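Putative membrane anchored protein (Corynebacterium diphtheriae, PDB 3LSO) is of unknown function but is probably displayed at the cell surface as a membrane-anchored protein built from beta-rich domains. Local coordinates at residues Gly150-Ile155 / Val187-Ala192; Glu320-Ser325 / Phe416-Thr421. All coordinates share one frame; numbering follows the deposited sequence.

Interaction 1. Residues Gly150-Ile155 / Val187-Ala192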
# COMPACT_ATOMS: atom_id res chain seq x y z
N GLY A 150 1.95 0.03 -14.94
CA GLY A 150 1.34 -1.02 -15.76
C GLY A 150 2.35 -2.05 -16.20
O GLY A 150 3.24 -2.44 -15.45
N THR A 151 2.21 -2.51 -17.44
CA THR A 151 3.11 -3.49 -17.97
C THR A 151 3.57 -3.02 -19.33
O THR A 151 2.79 -2.42 -20.06
CB THR A 151 2.44 -4.85 -18.12
OG1 THR A 151 2.11 -5.35 -16.82
CG2 THR A 151 3.37 -5.83 -18.79
N LEU A 152 4.83 -3.27 -19.63
CA LEU A 152 5.36 -3.12 -20.96
C LEU A 152 5.44 -4.50 -21.56
O LEU A 152 6.01 -5.40 -20.95
CB LEU A 152 6.77 -2.57 -20.89
CG LEU A 152 6.97 -1.15 -20.41
CD1 LEU A 152 8.40 -0.79 -20.74
CD2 LEU A 152 5.99 -0.21 -21.09
N THR A 153 4.88 -4.64 -22.77
CA THR A 153 4.92 -5.90 -23.52
C THR A 153 5.47 -5.66 -24.91
O THR A 153 4.90 -4.88 -25.70
CB THR A 153 3.52 -6.57 -23.63
OG1 THR A 153 3.04 -6.92 -22.32
CG2 THR A 153 3.59 -7.83 -24.49
N PHE A 154 6.59 -6.33 -25.22
CA PHE A 154 7.22 -6.21 -26.55
C PHE A 154 6.87 -7.35 -27.52
O PHE A 154 7.26 -8.51 -27.34
CB PHE A 154 8.75 -6.01 -26.43
CG PHE A 154 9.16 -4.75 -25.72
CD1 PHE A 154 8.22 -3.93 -25.08
CD2 PHE A 154 10.49 -4.37 -25.69
CE1 PHE A 154 8.62 -2.77 -24.41
CE2 PHE A 154 10.91 -3.19 -25.02
CZ PHE A 154 9.97 -2.40 -24.39
N ILE A 155 6.12 -6.99 -28.55
CA ILE A 155 5.58 -7.89 -29.55
C ILE A 155 6.32 -7.59 -30.84
O ILE A 155 6.62 -6.44 -31.12
CB ILE A 155 4.04 -7.63 -29.70
CG1 ILE A 155 3.30 -8.09 -28.44
CG2 ILE A 155 3.43 -8.33 -30.91
CD1 ILE A 155 3.58 -9.57 -28.03
N VAL A 187 7.98 -6.25 -18.92
CA VAL A 187 8.53 -5.45 -17.82
C VAL A 187 7.40 -4.92 -16.93
O VAL A 187 6.47 -4.27 -17.42
CB VAL A 187 9.37 -4.25 -18.34
CG1 VAL A 187 10.00 -3.52 -17.20
CG2 VAL A 187 10.44 -4.72 -19.31
N LYS A 188 7.46 -5.21 -15.63
CA LYS A 188 6.47 -4.66 -14.70
C LYS A 188 6.85 -3.22 -14.39
O LYS A 188 7.99 -2.94 -14.03
CB LYS A 188 6.34 -5.51 -13.42
CG LYS A 188 5.46 -4.92 -12.27
CD LYS A 188 4.04 -4.48 -12.73
CE LYS A 188 2.95 -4.78 -11.70
NZ LYS A 188 3.14 -4.08 -10.38
N VAL A 189 5.89 -2.32 -14.57
CA VAL A 189 6.04 -0.93 -14.19
C VAL A 189 5.32 -0.71 -12.85
O VAL A 189 4.09 -0.61 -12.79
CB VAL A 189 5.48 0.02 -15.26
CG1 VAL A 189 5.62 1.44 -14.82
CG2 VAL A 189 6.20 -0.20 -16.58
N ASP A 190 6.11 -0.68 -11.78
CA ASP A 190 5.60 -0.25 -10.47
C ASP A 190 5.40 1.26 -10.51
O ASP A 190 6.08 1.95 -11.27
CB ASP A 190 6.57 -0.65 -9.34
CG ASP A 190 6.56 -2.15 -9.05
OD1 ASP A 190 5.46 -2.75 -9.06
OD2 ASP A 190 7.65 -2.73 -8.79
N PRO A 191 4.48 1.78 -9.69
CA PRO A 191 4.25 3.23 -9.73
C PRO A 191 5.48 4.03 -9.25
O PRO A 191 6.36 3.48 -8.59
CB PRO A 191 3.06 3.42 -8.77
CG PRO A 191 3.12 2.28 -7.85
CD PRO A 191 3.64 1.13 -8.67
N ALA A 192 5.53 5.30 -9.62
CA ALA A 192 6.53 6.21 -9.06
C ALA A 192 6.27 6.46 -7.57
O ALA A 192 5.15 6.25 -7.09
CB ALA A 192 6.54 7.54 -9.84
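Leu-152 and Val-187 face each other on the buried side of an antiparallel strand pair, with Leu-152 CB 4.0 Å from Val-187 CB. Leu-152 then reaches along the same face to the next valine. Its CG turns away from its own carbonyl carbon (chi1 -68°) and lies 4.0 Å from Val-189 CG2. The two side chains meet at a slant. Val-189 also lies beside the backbone of Gly-150, which has no side chain of its own and whose backbone angles suit glycine.

Four backbone bonds join the strands. Gly-150 and Val-189 exchange a pair, and so do Leu-152 and Val-187. The bond from Leu-152 N to Val-187 O is the straightest, at 174°. Between the two bonded pairs, Thr-151 and Lys-188 form a non-hydrogen-bonded pair on the exposed face. Lys-188 lays its CD 3.5 Å from Gly-150 O, and its bent chain carries NZ to Asp-190 OD1 in a salt bridge of 3.0 Å within its own strand.

On the far side of strand 186-190, Lys-188 and Asp-190 bond through their backbones to Val-59, so this strand is held along both edges. The chemistry is divided: the backbone ladder supplies the polar bonding between the segments, Leu-152, Val-187 and Val-189 supply the apolar contact on the inner face, and the charged pair stays on the outer one.

Interaction 2. Residues Glu320-Ser325 / Phe416-Thr421; sequences EKVSVS and FEIPKT
This is an antiparallel strand pairing in the middle of a four-stranded sheet, where strand 321-329 lies beside the end of strand 410-417. Val-322 and Phe-416 form a hydrogen-bonded pair. Phe-416 N gives to Val-322 O at 2.8 Å, and Val-322 N gives to Phe-416 O at 2.9 Å. A third bond, nearly straight at 172°, runs from Ile-418 N to Glu-320 O and carries the pairing past the end of the strand.

The buried face is apolar. Val-322 CG2 meets Ile-418 CD1 at 3.6 Å, the two side chains lying about square to each other. Ile-418 CG1 points away from its own carbonyl carbon (chi1 -67°), and from there CD1 turns toward 320-325. Val-324 CG2 approaches Phe-416 CD1 at 3.8 Å, meeting the ring obliquely.

Lys-321 and Glu-417 pair on the opposite, exposed face. Only their aliphatic parts touch, with Lys-321 CG 3.9 Å from Glu-417 CG. Their charged ends are farther apart, with Lys-321 NZ 6.3 Å from Glu-417 OE1.

Both edges of the pair continue into sheet. Ser-325 bonds through its backbone to Leu-302 of strand 298-303, and Glu-417 to Lys-349 of strand 349-357. Across the buried face, Val-324 and Phe-416 rest on Ile-342 of strand 335-343, and the Phe-416 ring meets that of Phe-429 on strand 425-435.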
# COMPACT_ATOMS: atom_id res chain seq x y z
N GLU A 320 -26.93 -3.66 19.75
CA GLU A 320 -26.30 -4.96 19.68
C GLU A 320 -25.75 -5.40 21.04
O GLU A 320 -25.30 -4.56 21.83
CB GLU A 320 -25.16 -4.86 18.68
CG GLU A 320 -24.68 -6.14 18.04
CD GLU A 320 -23.63 -5.85 16.97
OE1 GLU A 320 -24.01 -5.28 15.91
OE2 GLU A 320 -22.44 -6.19 17.19
N LYS A 321 -25.79 -6.70 21.31
CA LYS A 321 -25.17 -7.27 22.51
C LYS A 321 -23.77 -7.80 22.20
O LYS A 321 -23.59 -8.60 21.28
CB LYS A 321 -26.03 -8.38 23.11
CG LYS A 321 -27.18 -7.87 24.01
CD LYS A 321 -28.27 -8.94 24.26
CE LYS A 321 -29.37 -8.90 23.18
NZ LYS A 321 -30.11 -10.18 23.07
N VAL A 322 -22.77 -7.34 22.94
CA VAL A 322 -21.42 -7.85 22.76
C VAL A 322 -20.89 -8.57 23.99
O VAL A 322 -21.38 -8.38 25.10
CB VAL A 322 -20.42 -6.75 22.35
CG1 VAL A 322 -20.76 -6.22 20.95
CG2 VAL A 322 -20.40 -5.63 23.37
N SER A 323 -19.89 -9.41 23.77
CA SER A 323 -19.18 -10.09 24.85
C SER A 323 -17.74 -9.61 24.94
O SER A 323 -17.01 -9.58 23.94
CB SER A 323 -19.23 -11.61 24.70
OG SER A 323 -18.58 -12.03 23.52
N VAL A 324 -17.35 -9.25 26.15
CA VAL A 324 -16.04 -8.71 26.41
C VAL A 324 -15.32 -9.61 27.39
O VAL A 324 -15.94 -10.13 28.34
CB VAL A 324 -16.18 -7.35 27.06
CG1 VAL A 324 -14.83 -6.77 27.39
CG2 VAL A 324 -16.96 -6.42 26.16
N SER A 325 -14.02 -9.81 27.16
CA SER A 325 -13.16 -10.40 28.18
C SER A 325 -12.03 -9.43 28.53
O SER A 325 -11.50 -8.78 27.63
CB SER A 325 -12.61 -11.75 27.73
OG SER A 325 -11.39 -12.04 28.38
N PHE A 416 -22.45 -7.13 27.39
CA PHE A 416 -23.02 -5.80 27.50
C PHE A 416 -23.98 -5.49 26.36
O PHE A 416 -23.95 -6.14 25.31
CB PHE A 416 -21.90 -4.75 27.56
CG PHE A 416 -20.96 -4.93 28.73
CD1 PHE A 416 -19.79 -5.67 28.60
CD2 PHE A 416 -21.25 -4.37 29.96
CE1 PHE A 416 -18.93 -5.84 29.68
CE2 PHE A 416 -20.38 -4.54 31.05
CZ PHE A 416 -19.23 -5.28 30.90
N GLU A 417 -24.85 -4.51 26.58
CA GLU A 417 -25.73 -4.03 25.52
C GLU A 417 -25.33 -2.61 25.11
O GLU A 417 -25.07 -1.75 25.97
CB GLU A 417 -27.21 -4.09 25.95
CG GLU A 417 -28.17 -4.20 24.77
CD GLU A 417 -29.65 -4.27 25.17
OE1 GLU A 417 -29.97 -4.78 26.28
OE2 GLU A 417 -30.50 -3.83 24.36
N ILE A 418 -25.25 -2.39 23.81
CA ILE A 418 -25.02 -1.06 23.27
C ILE A 418 -26.38 -0.45 22.95
O ILE A 418 -27.14 -1.03 22.17
CB ILE A 418 -24.14 -1.11 22.00
CG1 ILE A 418 -22.72 -1.56 22.34
CG2 ILE A 418 -24.06 0.25 21.34
CD1 ILE A 418 -22.43 -2.99 21.97
N PRO A 419 -26.71 0.70 23.55
CA PRO A 419 -27.99 1.36 23.27
C PRO A 419 -28.09 1.79 21.81
O PRO A 419 -27.07 2.16 21.21
CB PRO A 419 -27.98 2.59 24.19
CG PRO A 419 -26.58 2.78 24.59
CD PRO A 419 -25.94 1.42 24.59
N LYS A 420 -29.30 1.73 21.25
CA LYS A 420 -29.48 2.10 19.84
C LYS A 420 -29.18 3.56 19.56
O LYS A 420 -29.10 3.97 18.41
CB LYS A 420 -30.87 1.69 19.31
CG LYS A 420 -31.98 1.55 20.34
CD LYS A 420 -33.24 1.04 19.65
CE LYS A 420 -34.36 0.75 20.63
NZ LYS A 420 -35.62 0.44 19.90
N THR A 421 -28.99 4.34 20.63
CA THR A 421 -28.74 5.77 20.51
C THR A 421 -27.32 6.17 20.81
O THR A 421 -26.98 7.36 20.71
CB THR A 421 -29.62 6.57 21.48
OG1 THR A 421 -29.63 5.93 22.76
CG2 THR A 421 -31.06 6.75 20.90

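Interactions 1 and 2 hold different elements, in series along an elongated chain, with centres about 50 Å apart and no touch between them. Both are partly buried antiparallel pairings with one apolar face and one exposed face. They differ in how each face is filled. Interaction 1 uses aliphatic side chains alone, beside a glycine. Interaction 2 adds an aromatic ring that reaches strands of a second sheet. On the exposed faces, the lysine of 187-192 finds its acid within its own strand, whereas Lys-321 and Glu-417 sit across from each other without joining charges. Segment 150-155 belongs to the DIP2116-like N-terminal domain; interaction 2 sits in the sheet of strands 321-329 and 410-417.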